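Local coordinates for protein LP15968p (Drosophila melanogaster, PDB 3MN8) that releases C-terminal arginine and lysine from peptides and proteins as a zinc metallocarboxypeptidase, represented here by its active first catalytic domain and the transthyretin-like domain after it, at residues R175-R180 against A200-I205; V222-Y227 against G275-A280; P226-L231 against Y283-G288. One frame throughout, in Å; residues are numbered along the deposited sequence.

All three contacts lie in the catalytic domain and reach the same inhibitor, yet they are built differently. Contact 1 is a buried apolar join between the 175-180 loop and helix 196-205, with a single arginine reaching the ligand. Contact 2 is also buried, but it is a parallel strand pairing at one margin of the central sheet, held mainly by backbone hydrogen bonds. Contact 3 is only partly buried and joins two loops, mainly through polar side chains and one backbone bond. It shares Pro226 and Tyr227 with contact 2, where strand 222-225 runs out into the loop. Contacts 1 and 3 adjoin through Phe177 and Gly287, and both reach the inhibitor.

Contact 1 of 3, residues R175-R180 against A200-I205; sequences RDFPDR and ALVNWI. With GEM ((2-guanidinoethylmercapto)succinic acid), chain G.
Arg175 NH2 donates to O14 of the bound (2-guanidinoethylmercapto)succinic acid at 2.8 Å, with an N-H...O angle of 155°. The other arm is longer: Arg175 NH1 lies 3.3 Å from O15 of the inhibitor, so the two nitrogens face the two oxygens of one carboxylate. Carbon C9 of that carboxylate lies in the guanidinium plane, at its edge. Asn174 and Arg165 add hydrogen bonds to the same inhibitor, and Asp172 is a weak, distant ion-pair partner for NH2 of Arg175.

Two residues on, the loop turns from polar to apolar. Phe177 reaches helix 196-205 with the far side of its ring, CD2, CE2 and CZ; chi1 of -74° sets CG anti to the carbonyl carbon and carries the ring to the helix. Its CD2 comes 3.7 Å from Val202 CG2, approached obliquely. Leu201 CB stands at the ring edge, 4.1 Å from Phe177 CZ, while Ile205 CD1 is a more distant neighbour of Phe177 CE2 at 4.4 Å. Leu201, Val202 and Ile205, about a turn of helix, thus all face Phe177, and CG2 of Val202 also meets Pro178 at its CD, 4.2 Å away.

Met143 touches both Phe177 and Leu201, and Phe177 also makes a backbone hydrogen bond with Gly287. Asp176 OD2 accepts from Gln195 N and Thr198 OG1 at the start of the helix. The chemistry implies a division of labour: apolar side chains join the loop to the helix, while Arg175 probably holds a substrate's C-terminal carboxylate, as its counterpart does in M14 relatives.

Contact 2 of 3, residues V222-Y227 against G275-A280; sequences VASYPY and GITNGA. With GEM ((2-guanidinoethylmercapto)succinic acid), chain G.
Ala223 and Thr277 fasten strand 222-225 to strand 276-278: Ala223 N gives its hydrogen to Gly275 O at 2.9 Å, and Thr277 N returns one to Ala223 O at 2.9 Å. Tyr225 N continues the parallel ladder with a 3.2 Å bond to Thr277 O, and at its far end Gly279 N reaches Tyr225 O almost straight, at 174°.

Side chains pack closely along this ladder. On one face Ala223 CB meets Ile276 CG2 at 3.7 Å, and Tyr225 swings its ring across the partner strand, since chi1 of 51° puts CG between the backbone N and the carbonyl carbon. The ring face takes Asn278 CA in a CH-pi contact, 4.0 Å from the centroid. On the other face Thr277 CG2 fits between Val222 CG2 and Ser224 CB.

The two strands form a beta-alpha-beta crossover, linked through helix 245-257. Strand 276-278 is the outermost strand at this margin of the mixed central sheet of the M14 peptidase fold. On the inner flank, strand 300-305 pairs with 222-225 and brings in Glu305, the probable proton donor and acceptor. Asn278 caps the helix that follows its strand, OD1 accepting from His281 N and also from Ser240 N. Gly279 O accepts from N2 of the inhibitor's guanidinium at 3.0 Å.

Beyond Tyr225 the side-chain packing thins, with Pro226 covering little and Tyr227, which follows a cis peptide, partly exposed. The CB of Tyr227 points away from the partner segment, and its ring makes a cation-pi contact with Arg180. The backbone pairing persists even here, Ala280 N donating to Tyr227 O at 3.0 Å.

Contact 3 of 3, residues P226-L231 against Y283-G288; sequences PYDNSL and YELSGG. With GEM ((2-guanidinoethylmercapto)succinic acid), chain G.
Asp228 and Leu285 supply the backbone bond of this contact: Leu285 N donates to Asp228 O at 2.9 Å, and Glu284 CA adds a CA-H...O contact to the same oxygen.

Polar side chains bind the flanks. Ser286 OG lies in the amide plane of Asn229, 2.9 Å from ND2, and the bond is nearly straight at 168°; that amide also reaches Asp179. The extended Glu284 chain brings its carboxylate to Ser230, whose OG donates to OE1, while Ser230 N makes a weak 3.2 Å bond to OE2. Replacing Glu284 with alanine would probably leave both Ser230 donors without this acceptor and its loop freer to move.

Toward the inhibitor, Asp228 and Leu285 lie side by side, Asp228 CB 3.9 Å from Leu285 CG. Asp228 OD1 sits 2.9 Å from the inhibitor's N4, and N2 lies over the centre of the Tyr283 ring and donates to Tyr283 O, consistent with a pocket for basic C-terminal residues.

The 226-231 loop leaves strand 222-225, while 283-288 joins helix 279-282 to helix 289-296, whose Asp291 accepts from Asp228 N and whose Gln290 touches the Asp228 side chain.

Contact 1 of 3, residues R175-R180 against A200-I205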
loop_
_atom_site.group_PDB
_atom_site.type_symbol
_atom_site.label_atom_id
_atom_site.label_comp_id
_atom_site.label_asym_id
_atom_site.label_seq_id
_atom_site.Cartn_x
_atom_site.Cartn_y
_atom_site.Cartn_z
ATOM N N ARG A 175 9.584 1.521 -13.468
ATOM C CA ARG A 175 9.663 0.646 -14.643
ATOM C C ARG A 175 10.542 -0.570 -14.375
ATOM O O ARG A 175 10.746 -1.400 -15.253
ATOM C CB ARG A 175 10.198 1.378 -15.867
ATOM C CG ARG A 175 9.451 2.633 -16.188
ATOM C CD ARG A 175 7.945 2.418 -16.285
ATOM N NE ARG A 175 7.341 3.611 -16.846
ATOM C CZ ARG A 175 6.640 4.534 -16.196
ATOM N NH1 ARG A 175 6.193 5.574 -16.876
ATOM N NH2 ARG A 175 6.360 4.426 -14.909
ATOM N N ASP A 176 11.048 -0.681 -13.153
ATOM C CA ASP A 176 12.128 -1.624 -12.879
ATOM C C ASP A 176 11.694 -2.928 -12.206
ATOM O O ASP A 176 12.516 -3.816 -11.982
ATOM C CB ASP A 176 13.210 -0.938 -12.047
ATOM C CG ASP A 176 14.530 -1.661 -12.109
ATOM O OD1 ASP A 176 14.853 -2.191 -13.188
ATOM O OD2 ASP A 176 15.243 -1.691 -11.084
ATOM N N PHE A 177 10.409 -3.043 -11.884
ATOM C CA PHE A 177 9.891 -4.238 -11.217
ATOM C C PHE A 177 9.544 -5.286 -12.264
ATOM O O PHE A 177 9.284 -4.947 -13.411
ATOM C CB PHE A 177 8.670 -3.891 -10.346
ATOM C CG PHE A 177 9.023 -3.158 -9.059
ATOM C CD1 PHE A 177 9.342 -1.794 -9.074
ATOM C CD2 PHE A 177 9.044 -3.826 -7.847
ATOM C CE1 PHE A 177 9.670 -1.120 -7.903
ATOM C CE2 PHE A 177 9.375 -3.160 -6.675
ATOM C CZ PHE A 177 9.687 -1.806 -6.702
ATOM N N PRO A 178 9.574 -6.568 -11.877
ATOM C CA PRO A 178 9.154 -7.654 -12.763
ATOM C C PRO A 178 7.723 -7.436 -13.292
ATOM O O PRO A 178 6.813 -7.027 -12.554
ATOM C CB PRO A 178 9.209 -8.884 -11.852
ATOM C CG PRO A 178 10.188 -8.530 -10.770
ATOM C CD PRO A 178 10.045 -7.058 -10.567
ATOM N N ASP A 179 7.535 -7.713 -14.579
ATOM C CA ASP A 179 6.245 -7.522 -15.221
ATOM C C ASP A 179 5.515 -8.848 -15.326
ATOM O O ASP A 179 6.113 -9.867 -15.675
ATOM C CB ASP A 179 6.426 -6.919 -16.612
ATOM C CG ASP A 179 5.115 -6.437 -17.209
ATOM O OD1 ASP A 179 4.333 -5.795 -16.472
ATOM O OD2 ASP A 179 4.865 -6.696 -18.412
ATOM N N ARG A 180 4.221 -8.835 -15.015
ATOM C CA ARG A 180 3.413 -10.046 -15.067
ATOM C C ARG A 180 3.400 -10.609 -16.489
ATOM O O ARG A 180 3.304 -11.816 -16.689
ATOM C CB ARG A 180 1.996 -9.736 -14.608
ATOM C CG ARG A 180 1.378 -8.635 -15.406
ATOM C CD ARG A 180 0.127 -8.122 -14.766
ATOM N NE ARG A 180 -0.505 -7.158 -15.655
ATOM C CZ ARG A 180 -1.398 -7.482 -16.580
ATOM N NH1 ARG A 180 -1.773 -8.750 -16.725
ATOM N NH2 ARG A 180 -1.921 -6.539 -17.349
ATOM N N ALA A 200 15.330 -4.472 -3.076
ATOM C CA ALA A 200 14.988 -4.399 -1.666
ATOM C C ALA A 200 13.487 -4.552 -1.472
ATOM O O ALA A 200 13.022 -5.339 -0.645
ATOM C CB ALA A 200 15.459 -3.069 -1.079
ATOM N N LEU A 201 12.724 -3.796 -2.244
ATOM C CA LEU A 201 11.283 -3.788 -2.081
ATOM C C LEU A 201 10.652 -5.070 -2.578
ATOM O O LEU A 201 9.697 -5.580 -1.989
ATOM C CB LEU A 201 10.669 -2.569 -2.775
ATOM C CG LEU A 201 10.536 -1.473 -1.725
ATOM C CD1 LEU A 201 11.794 -0.619 -1.671
ATOM C CD2 LEU A 201 9.288 -0.644 -1.950
ATOM N N VAL A 202 11.179 -5.588 -3.677
ATOM C CA VAL A 202 10.712 -6.872 -4.162
ATOM C C VAL A 202 10.788 -7.874 -3.020
ATOM O O VAL A 202 9.799 -8.520 -2.686
ATOM C CB VAL A 202 11.556 -7.363 -5.337
ATOM C CG1 VAL A 202 11.296 -8.847 -5.587
ATOM C CG2 VAL A 202 11.260 -6.516 -6.582
ATOM N N ASN A 203 11.968 -7.967 -2.412
ATOM C CA ASN A 203 12.235 -8.912 -1.339
ATOM C C ASN A 203 11.261 -8.737 -0.211
ATOM O O ASN A 203 10.775 -9.702 0.380
ATOM C CB ASN A 203 13.638 -8.685 -0.780
ATOM C CG ASN A 203 14.686 -9.486 -1.501
ATOM O OD1 ASN A 203 14.463 -9.994 -2.610
ATOM N ND2 ASN A 203 15.850 -9.614 -0.873
ATOM N N TRP A 204 11.001 -7.478 0.095
ATOM C CA TRP A 204 10.142 -7.129 1.203
ATOM C C TRP A 204 8.717 -7.541 0.904
ATOM O O TRP A 204 8.078 -8.256 1.683
ATOM C CB TRP A 204 10.230 -5.629 1.457
ATOM C CG TRP A 204 9.609 -5.204 2.730
ATOM C CD1 TRP A 204 9.795 -5.768 3.961
ATOM C CD2 TRP A 204 8.700 -4.106 2.921
ATOM N NE1 TRP A 204 9.043 -5.097 4.905
ATOM C CE2 TRP A 204 8.365 -4.072 4.292
ATOM C CE3 TRP A 204 8.131 -3.157 2.066
ATOM C CZ2 TRP A 204 7.487 -3.126 4.823
ATOM C CZ3 TRP A 204 7.263 -2.223 2.596
ATOM C CH2 TRP A 204 6.949 -2.213 3.958
ATOM N N ILE A 205 8.233 -7.115 -0.252
ATOM C CA ILE A 205 6.839 -7.343 -0.636
ATOM C C ILE A 205 6.447 -8.827 -0.569
ATOM O O ILE A 205 5.331 -9.161 -0.152
ATOM C CB ILE A 205 6.531 -6.724 -2.042
ATOM C CG1 ILE A 205 6.719 -5.205 -2.014
ATOM C CG2 ILE A 205 5.122 -7.046 -2.492
ATOM C CD1 ILE A 205 6.830 -4.568 -3.383
HETATM C C8 GEM G . 2.994 7.198 -13.296
HETATM S S7 GEM G . 2.442 5.993 -12.121
HETATM C C6 GEM G . 0.713 6.366 -12.063
HETATM C C5 GEM G . 0.037 6.365 -13.433
HETATM N N3 GEM G . 0.001 4.989 -13.903
HETATM C C1 GEM G . -0.345 4.567 -15.115
HETATM N N4 GEM G . -0.330 3.272 -15.403
HETATM N N2 GEM G . -0.702 5.443 -16.048
HETATM C C9 GEM G . 4.417 6.856 -13.651
HETATM O O14 GEM G . 4.971 5.922 -13.030
HETATM O O15 GEM G . 4.991 7.503 -14.552
HETATM C C10 GEM G . 2.858 8.645 -12.793
HETATM C C11 GEM G . 3.767 9.063 -11.644
HETATM O O12 GEM G . 3.233 9.644 -10.667
HETATM O O13 GEM G . 5.006 8.857 -11.716
#

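Contact 2 of 3, residues V222-Y227 against G275-A280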
loop_
_atom_site.group_PDB
_atom_site.type_symbol
_atom_site.label_atom_id
_atom_site.label_comp_id
_atom_site.label_asym_id
_atom_site.label_seq_id
_atom_site.Cartn_x
_atom_site.Cartn_y
_atom_site.Cartn_z
ATOM N N VAL A 222 -5.236 12.085 -8.242
ATOM C CA VAL A 222 -6.109 10.991 -8.671
ATOM C C VAL A 222 -5.745 9.661 -8.008
ATOM O O VAL A 222 -4.592 9.429 -7.631
ATOM C CB VAL A 222 -6.047 10.803 -10.219
ATOM C CG1 VAL A 222 -4.666 10.272 -10.635
ATOM C CG2 VAL A 222 -7.178 9.883 -10.741
ATOM N N ALA A 223 -6.739 8.788 -7.892
ATOM C CA ALA A 223 -6.557 7.469 -7.322
ATOM C C ALA A 223 -6.559 6.422 -8.447
ATOM O O ALA A 223 -7.597 6.174 -9.088
ATOM C CB ALA A 223 -7.658 7.193 -6.309
ATOM N N SER A 224 -5.384 5.826 -8.674
ATOM C CA SER A 224 -5.140 4.915 -9.793
ATOM C C SER A 224 -4.929 3.488 -9.314
ATOM O O SER A 224 -4.276 3.253 -8.301
ATOM C CB SER A 224 -3.900 5.369 -10.575
ATOM O OG SER A 224 -3.649 4.554 -11.715
ATOM N N TYR A 225 -5.458 2.530 -10.066
ATOM C CA TYR A 225 -5.430 1.125 -9.668
ATOM C C TYR A 225 -5.085 0.273 -10.868
ATOM O O TYR A 225 -5.176 0.746 -12.005
ATOM C CB TYR A 225 -6.804 0.712 -9.128
ATOM C CG TYR A 225 -7.957 1.072 -10.045
ATOM C CD1 TYR A 225 -8.511 2.346 -10.034
ATOM C CD2 TYR A 225 -8.489 0.143 -10.913
ATOM C CE1 TYR A 225 -9.568 2.681 -10.865
ATOM C CE2 TYR A 225 -9.546 0.465 -11.749
ATOM C CZ TYR A 225 -10.082 1.735 -11.720
ATOM O OH TYR A 225 -11.135 2.063 -12.551
ATOM N N PRO A 226 -4.699 -0.987 -10.625
ATOM C CA PRO A 226 -4.331 -1.979 -11.652
ATOM C C PRO A 226 -5.429 -2.253 -12.703
ATOM O O PRO A 226 -6.625 -2.023 -12.456
ATOM C CB PRO A 226 -4.062 -3.251 -10.830
ATOM C CG PRO A 226 -3.711 -2.756 -9.464
ATOM C CD PRO A 226 -4.518 -1.502 -9.257
ATOM N N TYR A 227 -5.029 -2.728 -13.880
ATOM C CA TYR A 227 -3.634 -2.882 -14.246
ATOM C C TYR A 227 -3.135 -1.601 -14.910
ATOM O O TYR A 227 -3.936 -0.773 -15.376
ATOM C CB TYR A 227 -3.473 -4.035 -15.240
ATOM C CG TYR A 227 -3.705 -5.422 -14.695
ATOM C CD1 TYR A 227 -2.847 -5.972 -13.743
ATOM C CD2 TYR A 227 -4.753 -6.202 -15.172
ATOM C CE1 TYR A 227 -3.040 -7.250 -13.268
ATOM C CE2 TYR A 227 -4.958 -7.476 -14.696
ATOM C CZ TYR A 227 -4.097 -7.993 -13.742
ATOM O OH TYR A 227 -4.297 -9.261 -13.262
ATOM N N GLY A 275 -12.561 11.089 -9.633
ATOM C CA GLY A 275 -11.215 11.302 -9.143
ATOM C C GLY A 275 -10.369 10.050 -9.104
ATOM O O GLY A 275 -9.325 10.022 -8.460
ATOM N N ILE A 276 -10.820 9.011 -9.795
ATOM C CA ILE A 276 -10.053 7.780 -9.893
ATOM C C ILE A 276 -9.888 7.386 -11.353
ATOM O O ILE A 276 -10.625 7.864 -12.225
ATOM C CB ILE A 276 -10.743 6.629 -9.161
ATOM C CG1 ILE A 276 -12.038 6.268 -9.880
ATOM C CG2 ILE A 276 -11.032 7.015 -7.722
ATOM C CD1 ILE A 276 -12.716 5.062 -9.308
ATOM N N THR A 277 -8.923 6.506 -11.613
ATOM C CA THR A 277 -8.680 6.014 -12.964
ATOM C C THR A 277 -7.925 4.705 -12.973
ATOM O O THR A 277 -7.201 4.379 -12.038
ATOM C CB THR A 277 -7.853 6.996 -13.800
ATOM O OG1 THR A 277 -7.789 6.515 -15.150
ATOM C CG2 THR A 277 -6.433 7.118 -13.234
ATOM N N ASN A 278 -8.101 3.955 -14.048
ATOM C CA ASN A 278 -7.351 2.738 -14.271
ATOM C C ASN A 278 -5.992 3.161 -14.807
ATOM O O ASN A 278 -5.918 4.029 -15.686
ATOM C CB ASN A 278 -8.101 1.877 -15.284
ATOM C CG ASN A 278 -7.313 0.689 -15.744
ATOM O OD1 ASN A 278 -7.135 0.502 -16.946
ATOM N ND2 ASN A 278 -6.848 -0.140 -14.805
ATOM N N GLY A 279 -4.917 2.581 -14.271
ATOM C CA GLY A 279 -3.581 2.927 -14.737
ATOM C C GLY A 279 -3.488 2.950 -16.259
ATOM O O GLY A 279 -3.241 4.001 -16.881
ATOM N N ALA A 280 -3.704 1.781 -16.857
ATOM C CA ALA A 280 -3.636 1.619 -18.304
ATOM C C ALA A 280 -4.459 2.666 -19.044
ATOM O O ALA A 280 -3.973 3.276 -19.997
ATOM C CB ALA A 280 -4.094 0.217 -18.694
HETATM C C8 GEM G . 2.994 7.198 -13.296
HETATM S S7 GEM G . 2.442 5.993 -12.121
HETATM C C6 GEM G . 0.713 6.366 -12.063
HETATM C C5 GEM G . 0.037 6.365 -13.433
HETATM N N3 GEM G . 0.001 4.989 -13.903
HETATM C C1 GEM G . -0.345 4.567 -15.115
HETATM N N4 GEM G . -0.330 3.272 -15.403
HETATM N N2 GEM G . -0.702 5.443 -16.048
HETATM C C9 GEM G . 4.417 6.856 -13.651
HETATM O O14 GEM G . 4.971 5.922 -13.030
HETATM O O15 GEM G . 4.991 7.503 -14.552
HETATM C C10 GEM G . 2.858 8.645 -12.793
HETATM C C11 GEM G . 3.767 9.063 -11.644
HETATM O O12 GEM G . 3.233 9.644 -10.667
HETATM O O13 GEM G . 5.006 8.857 -11.716
#

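Contact 3 of 3, residues P226-L231 against Y283-G288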
loop_
_atom_site.group_PDB
_atom_site.type_symbol
_atom_site.label_atom_id
_atom_site.label_comp_id
_atom_site.label_asym_id
_atom_site.label_seq_id
_atom_site.Cartn_x
_atom_site.Cartn_y
_atom_site.Cartn_z
ATOM N N PRO A 226 -4.699 -0.987 -10.625
ATOM C CA PRO A 226 -4.331 -1.979 -11.652
ATOM C C PRO A 226 -5.429 -2.253 -12.703
ATOM O O PRO A 226 -6.625 -2.023 -12.456
ATOM C CB PRO A 226 -4.062 -3.251 -10.830
ATOM C CG PRO A 226 -3.711 -2.756 -9.464
ATOM C CD PRO A 226 -4.518 -1.502 -9.257
ATOM N N TYR A 227 -5.029 -2.728 -13.880
ATOM C CA TYR A 227 -3.634 -2.882 -14.246
ATOM C C TYR A 227 -3.135 -1.601 -14.910
ATOM O O TYR A 227 -3.936 -0.773 -15.376
ATOM C CB TYR A 227 -3.473 -4.035 -15.240
ATOM C CG TYR A 227 -3.705 -5.422 -14.695
ATOM C CD1 TYR A 227 -2.847 -5.972 -13.743
ATOM C CD2 TYR A 227 -4.753 -6.202 -15.172
ATOM C CE1 TYR A 227 -3.040 -7.250 -13.268
ATOM C CE2 TYR A 227 -4.958 -7.476 -14.696
ATOM C CZ TYR A 227 -4.097 -7.993 -13.742
ATOM O OH TYR A 227 -4.297 -9.261 -13.262
ATOM N N ASP A 228 -1.810 -1.460 -14.970
ATOM C CA ASP A 228 -1.151 -0.299 -15.573
ATOM C C ASP A 228 -0.795 -0.585 -17.027
ATOM O O ASP A 228 -0.402 0.314 -17.771
ATOM C CB ASP A 228 0.124 0.065 -14.795
ATOM C CG ASP A 228 -0.159 0.898 -13.535
ATOM O OD1 ASP A 228 -1.290 1.416 -13.401
ATOM O OD2 ASP A 228 0.755 1.047 -12.683
ATOM N N ASN A 229 -0.921 -1.845 -17.427
ATOM C CA ASN A 229 -0.597 -2.233 -18.799
ATOM C C ASN A 229 -1.421 -3.427 -19.297
ATOM O O ASN A 229 -2.219 -3.998 -18.543
ATOM C CB ASN A 229 0.910 -2.497 -18.953
ATOM C CG ASN A 229 1.350 -3.812 -18.328
ATOM O OD1 ASN A 229 0.558 -4.538 -17.704
ATOM N ND2 ASN A 229 2.630 -4.129 -18.494
ATOM N N SER A 230 -1.226 -3.797 -20.562
ATOM C CA SER A 230 -1.955 -4.924 -21.136
ATOM C C SER A 230 -1.151 -5.621 -22.220
ATOM O O SER A 230 -0.118 -5.113 -22.650
ATOM C CB SER A 230 -3.296 -4.452 -21.699
ATOM O OG SER A 230 -3.104 -3.588 -22.796
ATOM N N LEU A 231 -1.630 -6.786 -22.643
ATOM C CA LEU A 231 -1.080 -7.495 -23.806
ATOM C C LEU A 231 -1.248 -6.686 -25.106
ATOM O O LEU A 231 -0.418 -6.768 -26.019
ATOM C CB LEU A 231 -1.735 -8.878 -23.978
ATOM C CG LEU A 231 -1.201 -10.110 -23.238
ATOM C CD1 LEU A 231 -2.186 -11.249 -23.362
ATOM C CD2 LEU A 231 0.163 -10.551 -23.759
ATOM N N TYR A 283 -2.558 5.998 -18.976
ATOM C CA TYR A 283 -1.594 5.602 -19.996
ATOM C C TYR A 283 -0.850 4.380 -19.480
ATOM O O TYR A 283 -0.601 4.258 -18.273
ATOM C CB TYR A 283 -0.615 6.733 -20.318
ATOM C CG TYR A 283 0.135 7.263 -19.099
ATOM C CD1 TYR A 283 1.327 6.683 -18.673
ATOM C CD2 TYR A 283 -0.351 8.342 -18.377
ATOM C CE1 TYR A 283 2.010 7.167 -17.565
ATOM C CE2 TYR A 283 0.324 8.823 -17.271
ATOM C CZ TYR A 283 1.503 8.239 -16.870
ATOM O OH TYR A 283 2.171 8.737 -15.769
ATOM N N GLU A 284 -0.509 3.469 -20.390
ATOM C CA GLU A 284 0.138 2.224 -19.997
ATOM C C GLU A 284 1.596 2.423 -19.630
ATOM O O GLU A 284 2.284 3.309 -20.141
ATOM C CB GLU A 284 -0.011 1.132 -21.065
ATOM C CG GLU A 284 -1.430 0.571 -21.160
ATOM C CD GLU A 284 -1.514 -0.712 -21.973
ATOM O OE1 GLU A 284 -2.649 -1.154 -22.287
ATOM O OE2 GLU A 284 -0.447 -1.280 -22.299
ATOM N N LEU A 285 2.055 1.591 -18.714
ATOM C CA LEU A 285 3.446 1.591 -18.338
ATOM C C LEU A 285 3.735 0.181 -17.870
ATOM O O LEU A 285 2.828 -0.538 -17.436
ATOM C CB LEU A 285 3.694 2.626 -17.236
ATOM C CG LEU A 285 3.122 2.366 -15.837
ATOM C CD1 LEU A 285 4.123 1.568 -15.037
ATOM C CD2 LEU A 285 2.786 3.668 -15.117
ATOM N N SER A 286 4.987 -0.236 -17.978
ATOM C CA SER A 286 5.334 -1.585 -17.564
ATOM C C SER A 286 6.424 -1.598 -16.507
ATOM O O SER A 286 7.269 -0.700 -16.474
ATOM C CB SER A 286 5.728 -2.429 -18.770
ATOM O OG SER A 286 4.656 -2.465 -19.698
ATOM N N GLY A 287 6.371 -2.605 -15.631
ATOM C CA GLY A 287 7.396 -2.815 -14.630
ATOM C C GLY A 287 7.155 -2.024 -13.369
ATOM O O GLY A 287 8.072 -1.787 -12.579
ATOM N N GLY A 288 5.910 -1.615 -13.171
ATOM C CA GLY A 288 5.559 -0.851 -11.990
ATOM C C GLY A 288 5.415 -1.693 -10.730
ATOM O O GLY A 288 5.178 -2.896 -10.776
HETATM C C8 GEM G . 2.994 7.198 -13.296
HETATM S S7 GEM G . 2.442 5.993 -12.121
HETATM C C6 GEM G . 0.713 6.366 -12.063
HETATM C C5 GEM G . 0.037 6.365 -13.433
HETATM N N3 GEM G . 0.001 4.989 -13.903
HETATM C C1 GEM G . -0.345 4.567 -15.115
HETATM N N4 GEM G . -0.330 3.272 -15.403
HETATM N N2 GEM G . -0.702 5.443 -16.048
HETATM C C9 GEM G . 4.417 6.856 -13.651
HETATM O O14 GEM G . 4.971 5.922 -13.030
HETATM O O15 GEM G . 4.991 7.503 -14.552
HETATM C C10 GEM G . 2.858 8.645 -12.793
HETATM C C11 GEM G . 3.767 9.063 -11.644
HETATM O O12 GEM G . 3.233 9.644 -10.667
HETATM O O13 GEM G . 5.006 8.857 -11.716
#